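Local structure of amidase, hydantoinase/carbamoylase family (Burkholderia ambifaria, 5TP4) at residues R51-F54 / A55-R59; A155-L158 / D159-L162; L295-D299 / D300-D304; A368-L371 / A372-V375. The protein probably hydrolyses N-carbamoyl-L-amino acids with the help of zinc ions, as a member of the peptidase M20 family of amidases. All coordinates share one frame; numbering follows the deposited sequence. Where two conformers were deposited one is given.

Contact 1: residues R51-F54 / A55-R59; sequences RDLF and AQWCR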
ATOM      1  N   ARG B  51      17.520 -35.094   7.090  1.00 12.50           N
ATOM      2  CA  ARG B  51      16.789 -36.318   7.417  1.00  9.50           C
ATOM      3  C   ARG B  51      17.755 -37.465   7.678  1.00 15.78           C
ATOM      4  O   ARG B  51      17.604 -38.210   8.655  1.00 12.62           O
ATOM      5  CB  ARG B  51      15.862 -36.684   6.256  1.00 13.29           C
ATOM      6  CG  ARG B  51      14.675 -35.777   6.041  1.00 10.97           C
ATOM      7  CD  ARG B  51      14.134 -35.952   4.578  1.00 14.72           C
ATOM      8  NE  ARG B  51      12.774 -35.435   4.480  1.00 14.57           N
ATOM      9  CZ  ARG B  51      11.681 -36.186   4.637  1.00 18.70           C
ATOM     10  NH1 ARG B  51      11.795 -37.493   4.861  1.00 14.27           N
ATOM     11  NH2 ARG B  51      10.479 -35.634   4.575  1.00 14.66           N
ATOM     12  N   ASP B  52      18.753 -37.620   6.793  1.00 13.35           N
ATOM     13  CA  ASP B  52      19.691 -38.732   6.891  1.00 13.75           C
ATOM     14  C   ASP B  52      20.561 -38.631   8.135  1.00 14.94           C
ATOM     15  O   ASP B  52      20.847 -39.654   8.773  1.00 14.28           O
ATOM     16  CB  ASP B  52      20.578 -38.781   5.648  1.00 15.30           C
ATOM     17  CG  ASP B  52      19.890 -39.436   4.455  1.00 23.62           C
ATOM     18  OD1 ASP B  52      18.715 -39.833   4.584  1.00 23.12           O
ATOM     19  OD2 ASP B  52      20.534 -39.568   3.385  1.00 24.71           O
ATOM     20  N   LEU B  53      21.048 -37.423   8.452  1.00 14.75           N
ATOM     21  CA  LEU B  53      21.789 -37.211   9.700  1.00 12.04           C
ATOM     22  C   LEU B  53      20.949 -37.605  10.909  1.00 11.40           C
ATOM     23  O   LEU B  53      21.406 -38.371  11.766  1.00 12.75           O
ATOM     24  CB  LEU B  53      22.232 -35.754   9.809  1.00 15.25           C
ATOM     25  CG  LEU B  53      23.035 -35.424  11.071  1.00 13.56           C
ATOM     26  CD1 LEU B  53      24.271 -36.321  11.112  1.00 12.33           C
ATOM     27  CD2 LEU B  53      23.447 -33.919  11.075  1.00 13.82           C
ATOM     28  N   PHE B  54      19.717 -37.073  11.002  1.00 11.66           N
ATOM     29  CA  PHE B  54      18.795 -37.448  12.074  1.00 11.26           C
ATOM     30  C   PHE B  54      18.579 -38.960  12.132  1.00 12.37           C
ATOM     31  O   PHE B  54      18.606 -39.559  13.217  1.00 11.39           O
ATOM     32  CB  PHE B  54      17.464 -36.729  11.873  1.00 12.19           C
ATOM     33  CG  PHE B  54      16.386 -37.166  12.820  1.00 13.32           C
ATOM     34  CD1 PHE B  54      16.490 -36.925  14.174  1.00 10.49           C
ATOM     35  CD2 PHE B  54      15.265 -37.824  12.330  1.00 11.17           C
ATOM     36  CE1 PHE B  54      15.478 -37.350  15.048  1.00  9.70           C
ATOM     37  CE2 PHE B  54      14.249 -38.236  13.191  1.00 16.08           C
ATOM     38  CZ  PHE B  54      14.368 -37.991  14.553  1.00 11.75           C
ATOM     39  N   ALA B  55      18.335 -39.593  10.978  1.00 12.19           N
ATOM     40  CA  ALA B  55      18.049 -41.029  10.995  1.00 11.60           C
ATOM     41  C   ALA B  55      19.243 -41.791  11.520  1.00 15.28           C
ATOM     42  O   ALA B  55      19.103 -42.744  12.292  1.00 11.47           O
ATOM     43  CB  ALA B  55      17.689 -41.552   9.588  1.00  9.08           C
ATOM     44  N   GLN B  56      20.435 -41.366  11.120  1.00 11.40           N
ATOM     45  CA  GLN B  56      21.644 -42.033  11.576  1.00 16.17           C
ATOM     46  C   GLN B  56      21.765 -41.951  13.091  1.00 14.98           C
ATOM     47  O   GLN B  56      22.043 -42.951  13.766  1.00 12.62           O
ATOM     48  CB  GLN B  56      22.860 -41.400  10.904  1.00 16.67           C
ATOM     49  CG  GLN B  56      24.160 -41.914  11.479  1.00 21.92           C
ATOM     50  CD  GLN B  56      24.425 -43.347  11.071  1.00 34.39           C
ATOM     51  OE1 GLN B  56      24.331 -43.698   9.888  1.00 35.10           O
ATOM     52  NE2 GLN B  56      24.755 -44.190  12.049  1.00 39.76           N
ATOM     53  N   TRP B  57      21.564 -40.753  13.645  1.00 10.47           N
ATOM     54  CA  TRP B  57      21.587 -40.587  15.094  1.00 10.16           C
ATOM     55  C   TRP B  57      20.570 -41.497  15.769  1.00 14.34           C
ATOM     56  O   TRP B  57      20.864 -42.112  16.802  1.00 11.87           O
ATOM     57  CB  TRP B  57      21.286 -39.134  15.448  1.00 12.35           C
ATOM     58  CG  TRP B  57      22.415 -38.218  15.118  1.00 13.88           C
ATOM     59  CD1 TRP B  57      23.686 -38.561  14.873  1.00 14.99           C
ATOM     60  CD2 TRP B  57      22.345 -36.787  15.052  1.00 12.10           C
ATOM     61  NE1 TRP B  57      24.453 -37.420  14.635  1.00 14.31           N
ATOM     62  CE2 TRP B  57      23.636 -36.321  14.738  1.00 13.23           C
ATOM     63  CE3 TRP B  57      21.307 -35.860  15.205  1.00 11.06           C
ATOM     64  CZ2 TRP B  57      23.920 -34.961  14.590  1.00 15.14           C
ATOM     65  CZ3 TRP B  57      21.590 -34.511  15.066  1.00 13.71           C
ATOM     66  CH2 TRP B  57      22.893 -34.080  14.752  1.00  8.95           C
ATOM     67  N   CYS B  58      19.368 -41.595  15.197  1.00 12.27           N
ATOM     68  CA  CYS B  58      18.340 -42.442  15.799  1.00 12.29           C
ATOM     69  C   CYS B  58      18.756 -43.898  15.810  1.00  8.81           C
ATOM     70  O   CYS B  58      18.569 -44.597  16.817  1.00 10.40           O
ATOM     71  CB  CYS B  58      17.021 -42.297  15.049  1.00 10.20           C
ATOM     72  SG  CYS B  58      16.225 -40.706  15.333  1.00 11.60           S
ATOM     73  N   ARG B  59      19.315 -44.382  14.693  1.00 12.43           N
ATOM     74  CA  ARG B  59      19.761 -45.766  14.644  1.00 11.14           C
ATOM     75  C   ARG B  59      20.912 -46.005  15.610  1.00 11.64           C
ATOM     76  O   ARG B  59      20.988 -47.072  16.227  1.00 13.20           O
ATOM     77  CB  ARG B  59      20.159 -46.140  13.217  1.00 13.31           C
ATOM     78  CG  ARG B  59      18.985 -46.114  12.244  1.00 10.31           C
ATOM     79  CD  ARG B  59      19.401 -46.772  10.905  1.00 20.12           C
ATOM     80  NE  ARG B  59      18.485 -46.385   9.830  1.00 27.51           N
ATOM     81  CZ  ARG B  59      18.712 -45.360   9.012  1.00 26.53           C
ATOM     82  NH1 ARG B  59      19.834 -44.666   9.137  1.00 21.30           N
ATOM     83  NH2 ARG B  59      17.833 -45.047   8.071  1.00 25.36           N
TER
HETATM   84  O   HOH W   1      20.892 -42.218   7.453  1.00 21.68           O
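Leu53 with Trp57, and Phe54 with Cys58, pair four residues apart along one helix, each placing an aliphatic group or a sulfur over a ring face. Leu53 lies across the indole of Trp57: its CG sits 3.9 Å from the centroid of the six-membered ring of Trp57, only 19° off the ring normal, a CH-pi contact. Both methyls share the load, CD1 reaching toward CE2 and NE1 while CD2 lies over CZ2 and CH2. The two side chains meet because CG of Leu53 stands opposite its own backbone N (chi1 -179°) while Trp57 turns its indole back toward the preceding turn (chi1 -72°). In the second pair the order is reversed, the ring belonging to the earlier residue: SG of Cys58 lies 3.6 Å from the Phe54 ring centroid in a sulfur-aromatic contact, over the face but displaced toward CE1 and CZ. This i to i+4 spacing belongs to helix 45-60, whose backbone bonds include Trp57 N to Leu53 O at 3.0 Å and Cys58 N to Phe54 O at 2.9 Å. Helices 17-28 and 105-121 pack against both aromatic rings, and Arg116 of the latter makes a cation-pi contact with Trp57. On the exposed flank a water donates to Asp52 O at 2.9 Å and accepts from Arg59 NH1 at 3.2 Å, tying the long arginine back to the earlier turn.

Contact 2: residues A155-L158 / D159-L162; sequences ALPL and DDAL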
ATOM      1  N   ALA B 155      -6.596 -35.248   6.778  1.00 16.50           N
ATOM      2  CA  ALA B 155      -7.150 -33.954   6.399  1.00 17.20           C
ATOM      3  C   ALA B 155      -6.837 -33.627   4.943  1.00 18.56           C
ATOM      4  O   ALA B 155      -7.587 -32.880   4.298  1.00 17.96           O
ATOM      5  CB  ALA B 155      -6.613 -32.871   7.349  1.00 16.32           C
ATOM      6  N   LEU B 156      -5.761 -34.202   4.408  1.00 14.60           N
ATOM      7  CA  LEU B 156      -5.337 -34.007   3.022  1.00 15.40           C
ATOM      8  C   LEU B 156      -5.160 -35.391   2.408  1.00 18.81           C
ATOM      9  O   LEU B 156      -4.334 -36.182   2.905  1.00 19.16           O
ATOM     10  CB  LEU B 156      -4.032 -33.196   2.946  1.00 17.00           C
ATOM     11  CG  LEU B 156      -3.439 -32.942   1.566  1.00 15.06           C
ATOM     12  CD1 LEU B 156      -4.397 -32.136   0.722  1.00 16.05           C
ATOM     13  CD2 LEU B 156      -2.107 -32.202   1.712  1.00 19.64           C
ATOM     14  N   PRO B 157      -5.895 -35.741   1.351  1.00 18.95           N
ATOM     15  CA  PRO B 157      -5.702 -37.062   0.734  1.00 17.98           C
ATOM     16  C   PRO B 157      -4.290 -37.228   0.176  1.00 20.11           C
ATOM     17  O   PRO B 157      -3.698 -36.287  -0.359  1.00 20.36           O
ATOM     18  CB  PRO B 157      -6.754 -37.092  -0.385  1.00 22.53           C
ATOM     19  CG  PRO B 157      -7.759 -36.040   0.006  1.00 19.84           C
ATOM     20  CD  PRO B 157      -6.976 -34.976   0.710  1.00 22.41           C
ATOM     21  N   LEU B 158      -3.770 -38.459   0.290  1.00 19.24           N
ATOM     22  CA  LEU B 158      -2.405 -38.762  -0.149  1.00 18.18           C
ATOM     23  C   LEU B 158      -2.193 -38.440  -1.622  1.00 17.16           C
ATOM     24  O   LEU B 158      -1.172 -37.855  -1.987  1.00 17.74           O
ATOM     25  CB  LEU B 158      -2.072 -40.238   0.112  1.00 18.74           C
ATOM     26  CG  LEU B 158      -0.712 -40.747  -0.414  1.00 19.82           C
ATOM     27  CD1 LEU B 158       0.466 -39.994   0.204  1.00 15.09           C
ATOM     28  CD2 LEU B 158      -0.559 -42.255  -0.198  1.00 19.77           C
ATOM     29  N   ASP B 159      -3.141 -38.823  -2.495  1.00 16.44           N
ATOM     30  CA  ASP B 159      -2.940 -38.551  -3.918  1.00 18.92           C
ATOM     31  C   ASP B 159      -2.938 -37.058  -4.215  1.00 21.07           C
ATOM     32  O   ASP B 159      -2.207 -36.604  -5.102  1.00 20.96           O
ATOM     33  CB  ASP B 159      -4.004 -39.263  -4.753  1.00 22.57           C
ATOM     34  CG  ASP B 159      -3.783 -40.763  -4.798  1.00 38.23           C
ATOM     35  OD1 ASP B 159      -2.651 -41.197  -4.488  1.00 37.68           O
ATOM     36  OD2 ASP B 159      -4.728 -41.505  -5.142  1.00 42.13           O
ATOM     37  N   ASP B 160      -3.735 -36.270  -3.487  1.00 22.93           N
ATOM     38  CA  ASP B 160      -3.690 -34.828  -3.704  1.00 18.32           C
ATOM     39  C   ASP B 160      -2.332 -34.272  -3.301  1.00 20.40           C
ATOM     40  O   ASP B 160      -1.753 -33.445  -4.014  1.00 23.07           O
ATOM     41  CB  ASP B 160      -4.817 -34.144  -2.939  1.00 21.25           C
ATOM     42  CG  ASP B 160      -6.191 -34.485  -3.499  1.00 38.62           C
ATOM     43  OD1 ASP B 160      -6.267 -34.946  -4.662  1.00 46.11           O
ATOM     44  OD2 ASP B 160      -7.194 -34.284  -2.786  1.00 42.22           O
ATOM     45  N   ALA B 161      -1.780 -34.766  -2.188  1.00 18.43           N
ATOM     46  CA  ALA B 161      -0.470 -34.296  -1.743  1.00 15.49           C
ATOM     47  C   ALA B 161       0.629 -34.670  -2.730  1.00 18.55           C
ATOM     48  O   ALA B 161       1.495 -33.847  -3.039  1.00 18.01           O
ATOM     49  CB  ALA B 161      -0.145 -34.854  -0.355  1.00 20.24           C
ATOM     50  N   LEU B 162       0.621 -35.912  -3.219  1.00 18.80           N
ATOM     51  CA  LEU B 162       1.675 -36.349  -4.127  1.00 16.61           C
ATOM     52  C   LEU B 162       1.682 -35.547  -5.417  1.00 21.77           C
ATOM     53  O   LEU B 162       2.734 -35.436  -6.067  1.00 22.45           O
ATOM     54  CB  LEU B 162       1.509 -37.837  -4.424  1.00 19.59           C
ATOM     55  CG  LEU B 162       1.677 -38.695  -3.166  1.00 14.85           C
ATOM     56  CD1 LEU B 162       1.262 -40.117  -3.486  1.00 15.53           C
ATOM     57  CD2 LEU B 162       3.123 -38.655  -2.646  1.00 18.15           C
TER
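Ala161 N donates to Pro157 O at 3.1 Å and Leu162 N to Leu158 O at 2.9 Å, the two backbone bonds that start helix 158-163. Pro157 occupies the N-cap position, so its carbonyl is drawn into the first turn while its ring stays at the helix entrance. There Asp160 comes across the proline: OD2 of Asp160 approaches CG of Pro157 at 3.3 Å and also lies near CB and CD, a carboxylate oxygen resting against ring carbons. Further along, Leu158 and Leu162 meet one turn apart, CG of Leu158 standing 3.7 Å from CD1 of Leu162. The extended first torsion of Leu158 (chi1 175°) carries its branch toward Leu162, which folds back with chi1 -63°. Leu156, still in the loop, lays CD2 3.9 Å from CB of Ala161 and thereby bridges to helix 147-153, where Ala150 and Val151 receive it; Leu162 turns instead to Leu172 and Leu176 of helix 172-179. Asp159 and Asp160 both fall in the first turn, where the helix dipole would be expected to stabilise their negative charge. The chemistry is thus divided, with carboxylates at the exposed helix start and aliphatic groups joining it to the neighbouring helices.

Contact 3: residues L295-D299 / D300-D304; sequences LRHHD and DAQVD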
ATOM      1  N   LEU B 295      -7.789 -11.437  12.033  1.00 12.75           N
ATOM      2  CA  LEU B 295      -8.485 -11.432  13.323  1.00 12.36           C
ATOM      3  C   LEU B 295      -8.231 -12.738  14.055  1.00 12.86           C
ATOM      4  O   LEU B 295      -8.321 -13.805  13.450  1.00 11.86           O
ATOM      5  CB  LEU B 295     -10.003 -11.319  13.153  1.00 15.19           C
ATOM      6  CG  LEU B 295     -10.656 -10.034  12.694  1.00 20.09           C
ATOM      7  CD1 LEU B 295     -12.176 -10.278  12.708  1.00 16.36           C
ATOM      8  CD2 LEU B 295     -10.275  -8.901  13.631  1.00 16.16           C
ATOM      9  N   ARG B 296      -7.959 -12.667  15.355  1.00 10.49           N
ATOM     10  CA  ARG B 296      -7.725 -13.873  16.146  1.00 12.23           C
ATOM     11  C   ARG B 296      -8.483 -13.810  17.455  1.00  8.71           C
ATOM     12  O   ARG B 296      -8.693 -12.735  18.021  1.00 11.05           O
ATOM     13  CB  ARG B 296      -6.262 -14.073  16.475  1.00 14.58           C
ATOM     14  CG  ARG B 296      -5.370 -13.776  15.322  1.00 21.72           C
ATOM     15  CD  ARG B 296      -4.554 -14.950  14.955  1.00 19.73           C
ATOM     16  NE  ARG B 296      -3.924 -14.793  13.648  1.00 14.40           N
ATOM     17  CZ  ARG B 296      -3.004 -15.619  13.175  1.00 11.42           C
ATOM     18  NH1 ARG B 296      -2.588 -16.653  13.933  1.00 10.74           N
ATOM     19  NH2 ARG B 296      -2.520 -15.426  11.956  1.00 11.95           N
ATOM     20  N   HIS B 297      -8.856 -14.988  17.948  1.00 10.12           N
ATOM     21  CA  HIS B 297      -9.355 -15.109  19.311  1.00 13.65           C
ATOM     22  C   HIS B 297      -9.117 -16.552  19.737  1.00 14.40           C
ATOM     23  O   HIS B 297      -8.712 -17.393  18.934  1.00 14.99           O
ATOM     24  CB  HIS B 297     -10.842 -14.719  19.422  1.00 10.04           C
ATOM     25  CG  HIS B 297     -11.264 -14.318  20.808  1.00 12.81           C
ATOM     26  ND1 HIS B 297     -11.471 -15.237  21.816  1.00 18.54           N
ATOM     27  CD2 HIS B 297     -11.544 -13.102  21.342  1.00 17.42           C
ATOM     28  CE1 HIS B 297     -11.852 -14.605  22.916  1.00 25.15           C
ATOM     29  NE2 HIS B 297     -11.887 -13.306  22.662  1.00 19.24           N
ATOM     30  N   HIS B 298      -9.306 -16.819  21.020  1.00 15.30           N
ATOM     31  CA  HIS B 298      -9.246 -18.209  21.463  1.00 15.10           C
ATOM     32  C   HIS B 298     -10.490 -18.991  21.060  1.00 16.61           C
ATOM     33  O   HIS B 298     -10.450 -20.225  21.021  1.00 17.75           O
ATOM     34  CB  HIS B 298      -9.090 -18.283  22.984  1.00 20.82           C
ATOM     35  CG  HIS B 298      -7.756 -17.822  23.477  1.00 26.81           C
ATOM     36  ND1 HIS B 298      -7.273 -18.149  24.727  1.00 24.13           N
ATOM     37  CD2 HIS B 298      -6.801 -17.057  22.891  1.00 22.72           C
ATOM     38  CE1 HIS B 298      -6.082 -17.599  24.892  1.00 22.90           C
ATOM     39  NE2 HIS B 298      -5.770 -16.933  23.791  1.00 25.47           N
ATOM     40  N   ASP B 299     -11.583 -18.298  20.763  1.00 15.38           N
ATOM     41  CA  ASP B 299     -12.893 -18.890  20.594  0.66 21.36           C
ATOM     42  C   ASP B 299     -13.473 -18.470  19.246  1.00 20.93           C
ATOM     43  O   ASP B 299     -13.366 -17.304  18.864  1.00 17.93           O
ATOM     44  CB  ASP B 299     -13.776 -18.427  21.750  0.66 22.07           C
ATOM     45  CG  ASP B 299     -15.142 -18.965  21.674  0.66 28.44           C
ATOM     46  OD1 ASP B 299     -15.934 -18.416  20.894  0.66 32.58           O
ATOM     47  OD2 ASP B 299     -15.415 -19.937  22.394  0.66 32.59           O
ATOM     48  N   ASP B 300     -14.111 -19.408  18.542  1.00 14.97           N
ATOM     49  CA  ASP B 300     -14.660 -19.063  17.230  1.00 16.85           C
ATOM     50  C   ASP B 300     -15.833 -18.108  17.341  1.00 15.17           C
ATOM     51  O   ASP B 300     -16.020 -17.247  16.468  1.00 16.06           O
ATOM     52  CB  ASP B 300     -15.094 -20.322  16.488  1.00 21.77           C
ATOM     53  CG  ASP B 300     -13.947 -20.970  15.755  1.00 27.26           C
ATOM     54  OD1 ASP B 300     -13.618 -20.523  14.620  1.00 22.54           O
ATOM     55  OD2 ASP B 300     -13.374 -21.911  16.332  1.00 24.82           O
ATOM     56  N   ALA B 301     -16.684 -18.290  18.356  1.00 19.76           N
ATOM     57  CA  ALA B 301     -17.810 -17.378  18.516  1.00 19.09           C
ATOM     58  C   ALA B 301     -17.333 -15.954  18.761  1.00 17.57           C
ATOM     59  O   ALA B 301     -17.942 -15.001  18.265  1.00 18.29           O
ATOM     60  CB  ALA B 301     -18.717 -17.831  19.661  1.00 21.19           C
ATOM     61  N   GLN B 302     -16.259 -15.793  19.543  1.00 17.56           N
ATOM     62  CA  GLN B 302     -15.771 -14.450  19.844  1.00 16.54           C
ATOM     63  C   GLN B 302     -15.066 -13.824  18.642  1.00 13.83           C
ATOM     64  O   GLN B 302     -15.170 -12.610  18.430  1.00 14.53           O
ATOM     65  CB  GLN B 302     -14.824 -14.467  21.044  1.00 21.01           C
ATOM     66  CG  GLN B 302     -15.475 -14.775  22.388  1.00 26.57           C
ATOM     67  CD  GLN B 302     -16.665 -13.882  22.695  1.00 35.01           C
ATOM     68  OE1 GLN B 302     -16.576 -12.651  22.652  1.00 36.07           O
ATOM     69  NE2 GLN B 302     -17.796 -14.506  22.996  1.00 37.90           N
ATOM     70  N   VAL B 303     -14.297 -14.606  17.871  1.00 14.59           N
ATOM     71  CA  VAL B 303     -13.692 -13.992  16.686  1.00 11.79           C
ATOM     72  C   VAL B 303     -14.784 -13.613  15.692  1.00 12.28           C
ATOM     73  O   VAL B 303     -14.712 -12.563  15.049  1.00 12.39           O
ATOM     74  CB  VAL B 303     -12.576 -14.881  16.069  1.00 11.17           C
ATOM     75  CG1 VAL B 303     -13.112 -15.988  15.131  1.00 12.41           C
ATOM     76  CG2 VAL B 303     -11.596 -14.026  15.304  1.00 12.73           C
ATOM     77  N   ASP B 304     -15.847 -14.414  15.597  1.00 12.31           N
ATOM     78  CA  ASP B 304     -16.970 -14.034  14.744  0.60 12.52           C
ATOM     79  C   ASP B 304     -17.644 -12.767  15.266  1.00 14.75           C
ATOM     80  O   ASP B 304     -18.066 -11.901  14.484  1.00 15.14           O
ATOM     81  CB  ASP B 304     -17.974 -15.192  14.660  0.60 14.91           C
ATOM     82  CG  ASP B 304     -17.463 -16.353  13.824  0.60 19.19           C
ATOM     83  OD1 ASP B 304     -16.483 -16.157  13.077  0.60 26.62           O
ATOM     84  OD2 ASP B 304     -18.053 -17.460  13.902  0.60 20.65           O
TER
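The chain leaves strand 295-297, turns at His298 and Asp299, and returns as helix 300-304 at 145° to the strand, the two short axes coming within 7.3 Å of each other. Across this bend the imidazole of His297 and the side chain of Gln302 run alongside each other in the same direction. CB of Gln302 stands 3.4 Å from the His297 ring centroid, 1° off the normal, so the methylene is centred on the ring face in a CH-pi contact. The same ring is engaged at its edge, where Asp299 N donates in plane to ND1 of His297 at 3.2 Å, a bond that restrains the rotation of the imidazole. Asp299 is the N-cap of helix 300-321: in the conformer given, chi1 of 180° swings its carboxylate over the first turn, and OD1 accepts from Gln302 N at 3.0 Å through its anti lone pair. Its carbonyl O takes Val303 N, also at 3.0 Å, and thereby begins the regular helix bonding. Beneath the turn Val303 faces the strand, CG2 lying 3.8 Å from CB of Leu295 and its CB a similar distance from CB of His297. Strand 212-229 adjoins this side, with Ala220 and Arg222 against Val303, and Arg222 also forms a salt bridge with Asp300. On the other side of the strand Arg296 pairs with Asp294 and with a MES molecule probably taken up from the crystallisation liquor.

Contact 4: residues A368-L371 / A372-V375; sequences AILL and ARRV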
ATOM      1  N   ALA B 368       1.433 -30.016  15.393  1.00 11.12           N
ATOM      2  CA  ALA B 368       0.555 -30.314  16.527  1.00  9.30           C
ATOM      3  C   ALA B 368      -0.886 -29.873  16.296  1.00  8.74           C
ATOM      4  O   ALA B 368      -1.808 -30.517  16.805  1.00  9.74           O
ATOM      5  CB  ALA B 368       1.076 -29.655  17.802  1.00  7.82           C
ATOM      6  N   ILE B 369      -1.100 -28.775  15.559  1.00  9.08           N
ATOM      7  CA  ILE B 369      -2.466 -28.308  15.285  1.00  9.22           C
ATOM      8  C   ILE B 369      -3.271 -29.382  14.558  1.00 12.80           C
ATOM      9  O   ILE B 369      -4.446 -29.666  14.890  1.00 11.10           O
ATOM     10  CB  ILE B 369      -2.425 -27.004  14.467  1.00  9.00           C
ATOM     11  CG1 ILE B 369      -1.784 -25.893  15.281  1.00 13.92           C
ATOM     12  CG2 ILE B 369      -3.862 -26.635  14.031  1.00 12.10           C
ATOM     13  CD1 ILE B 369      -2.527 -25.553  16.561  1.00 15.58           C
ATOM     14  N   LEU B 370      -2.662 -29.974  13.524  1.00  9.35           N
ATOM     15  CA  LEU B 370      -3.326 -31.032  12.769  1.00 10.13           C
ATOM     16  C   LEU B 370      -3.509 -32.277  13.625  1.00 10.78           C
ATOM     17  O   LEU B 370      -4.569 -32.911  13.581  1.00 12.71           O
ATOM     18  CB  LEU B 370      -2.516 -31.381  11.518  1.00 10.69           C
ATOM     19  CG  LEU B 370      -2.594 -30.479  10.277  1.00 12.96           C
ATOM     20  CD1 LEU B 370      -3.914 -30.627   9.562  1.00 14.11           C
ATOM     21  CD2 LEU B 370      -2.292 -28.977  10.600  1.00 14.14           C
ATOM     22  N   LEU B 371      -2.486 -32.646  14.396  1.00  9.04           N
ATOM     23  CA  LEU B 371      -2.586 -33.861  15.211  1.00 10.56           C
ATOM     24  C   LEU B 371      -3.680 -33.732  16.262  1.00 13.38           C
ATOM     25  O   LEU B 371      -4.395 -34.703  16.544  1.00 12.02           O
ATOM     26  CB  LEU B 371      -1.256 -34.179  15.895  1.00  9.99           C
ATOM     27  CG  LEU B 371      -0.284 -35.075  15.109  1.00 10.14           C
ATOM     28  CD1 LEU B 371      -0.760 -36.541  14.986  1.00  9.48           C
ATOM     29  CD2 LEU B 371       0.009 -34.541  13.693  1.00 11.28           C
ATOM     30  N   ALA B 372      -3.835 -32.536  16.843  1.00 10.55           N
ATOM     31  CA  ALA B 372      -4.774 -32.346  17.951  1.00 12.32           C
ATOM     32  C   ALA B 372      -6.206 -32.621  17.548  1.00 12.79           C
ATOM     33  O   ALA B 372      -7.040 -32.910  18.417  1.00 15.66           O
ATOM     34  CB  ALA B 372      -4.684 -30.919  18.493  1.00  9.49           C
ATOM     35  N   ARG B 373      -6.512 -32.528  16.258  1.00 10.63           N
ATOM     36  CA  ARG B 373      -7.861 -32.799  15.801  1.00 11.93           C
ATOM     37  C   ARG B 373      -8.151 -34.287  15.718  1.00 14.06           C
ATOM     38  O   ARG B 373      -9.315 -34.659  15.547  1.00 18.13           O
ATOM     39  CB  ARG B 373      -8.093 -32.123  14.458  1.00 15.02           C
ATOM     40  CG  ARG B 373      -8.012 -30.603  14.588  1.00 12.27           C
ATOM     41  CD  ARG B 373      -7.999 -29.906  13.223  1.00 14.97           C
ATOM     42  NE  ARG B 373      -7.828 -28.467  13.416  1.00 15.39           N
ATOM     43  CZ  ARG B 373      -7.264 -27.652  12.532  1.00 17.29           C
ATOM     44  NH1 ARG B 373      -6.825 -28.132  11.365  1.00 17.19           N
ATOM     45  NH2 ARG B 373      -7.136 -26.357  12.821  1.00 13.11           N
ATOM     46  N   ARG B 374      -7.135 -35.133  15.882  1.00 11.99           N
ATOM     47  CA  ARG B 374      -7.313 -36.574  15.736  1.00 14.42           C
ATOM     48  C   ARG B 374      -6.829 -37.336  16.962  1.00 14.99           C
ATOM     49  O   ARG B 374      -7.352 -38.415  17.242  1.00 15.09           O
ATOM     50  CB  ARG B 374      -6.577 -37.077  14.486  1.00 20.87           C
ATOM     51  CG  ARG B 374      -7.332 -36.868  13.172  1.00 33.02           C
ATOM     52  CD  ARG B 374      -8.499 -37.855  13.017  1.00 43.45           C
ATOM     53  NE  ARG B 374      -8.059 -39.255  13.034  1.00 53.09           N
ATOM     54  CZ  ARG B 374      -8.054 -40.072  11.977  1.00 55.43           C
ATOM     55  NH1 ARG B 374      -8.477 -39.651  10.789  1.00 51.78           N
ATOM     56  NH2 ARG B 374      -7.636 -41.327  12.112  1.00 56.58           N
ATOM     57  N   VAL B 375      -5.805 -36.849  17.662  1.00 10.69           N
ATOM     58  CA  VAL B 375      -5.259 -37.603  18.791  1.00 11.77           C
ATOM     59  C   VAL B 375      -4.946 -36.650  19.937  1.00 11.04           C
ATOM     60  O   VAL B 375      -4.755 -35.442  19.729  1.00 14.53           O
ATOM     61  CB  VAL B 375      -4.001 -38.398  18.397  1.00 20.53           C
ATOM     62  CG1 VAL B 375      -4.189 -39.136  17.057  1.00 29.40           C
ATOM     63  CG2 VAL B 375      -2.848 -37.505  18.321  1.00 15.30           C
TER
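Ile369 has CG2 placed opposite its backbone N while CG1 points back along the helix (chi1 -65°), and Arg373 runs out from chi1 -64° in a chain extended from CG to NE; together these torsions lay the guanidinium across the isoleucine. CG2 of Ile369 touches one guanidinium face near its rim, 3.5 Å from NH2 of Arg373, while the carbonyl of Ile369 lies beside the arginine's methylenes. The charged end is anchored beyond the helix, since NH2 bonds to Thr336 OG1. Leu371 and Val375 instead lie side by side and point the same way, CD1 of Leu371 being 4.1 Å from CG2 of Val375, a branch set between the backbone N and carbonyl of its own residue. Their backbones are drawn together by a shared acceptor: Leu371 O takes Val375 N at 2.8 Å, almost in line with the carbonyl bond, and Arg374 N at 2.9 Å from above the carbonyl plane. Ala372 N still donates to Ala368 O at 2.9 Å, whereas Arg373 N to Leu370 O, at 3.3 Å, is weak. Around the turn, Tyr194 of strand 193-199 packs against Ala368, Leu371 and Val375, and Thr377 against Ala368, Leu371 and Ala372. This is a helix-to-strand connection, leading from helix 367-372 into strand 377-382 of the central sheet, with the side chain of Ala368 about 8 Å from that of the zinc ligand His198.

Overall arrangement
The four contacts follow one another along the chain, and all are local turns or helix segments. Contact 1 lies on helix 45-60, about 41 Å between centres from contact 3, on the opposite side of the chain's centre. Contacts 2 and 4, about 17 Å apart between centres, touch: CB of Ala155 meets CD1 of Leu370 at 4.1 Å, and Leu156 and Leu370 both pack on helix 147-153. Contacts 3 and 4 are connected through the mixed sheet, since strands 288-297 and 377-382 both pair with strand 212-229. Contacts 1 and 4 belong to the elements around the zinc site, each with a side chain about 8 Å from a ligand's, whereas contact 3 is remote from it.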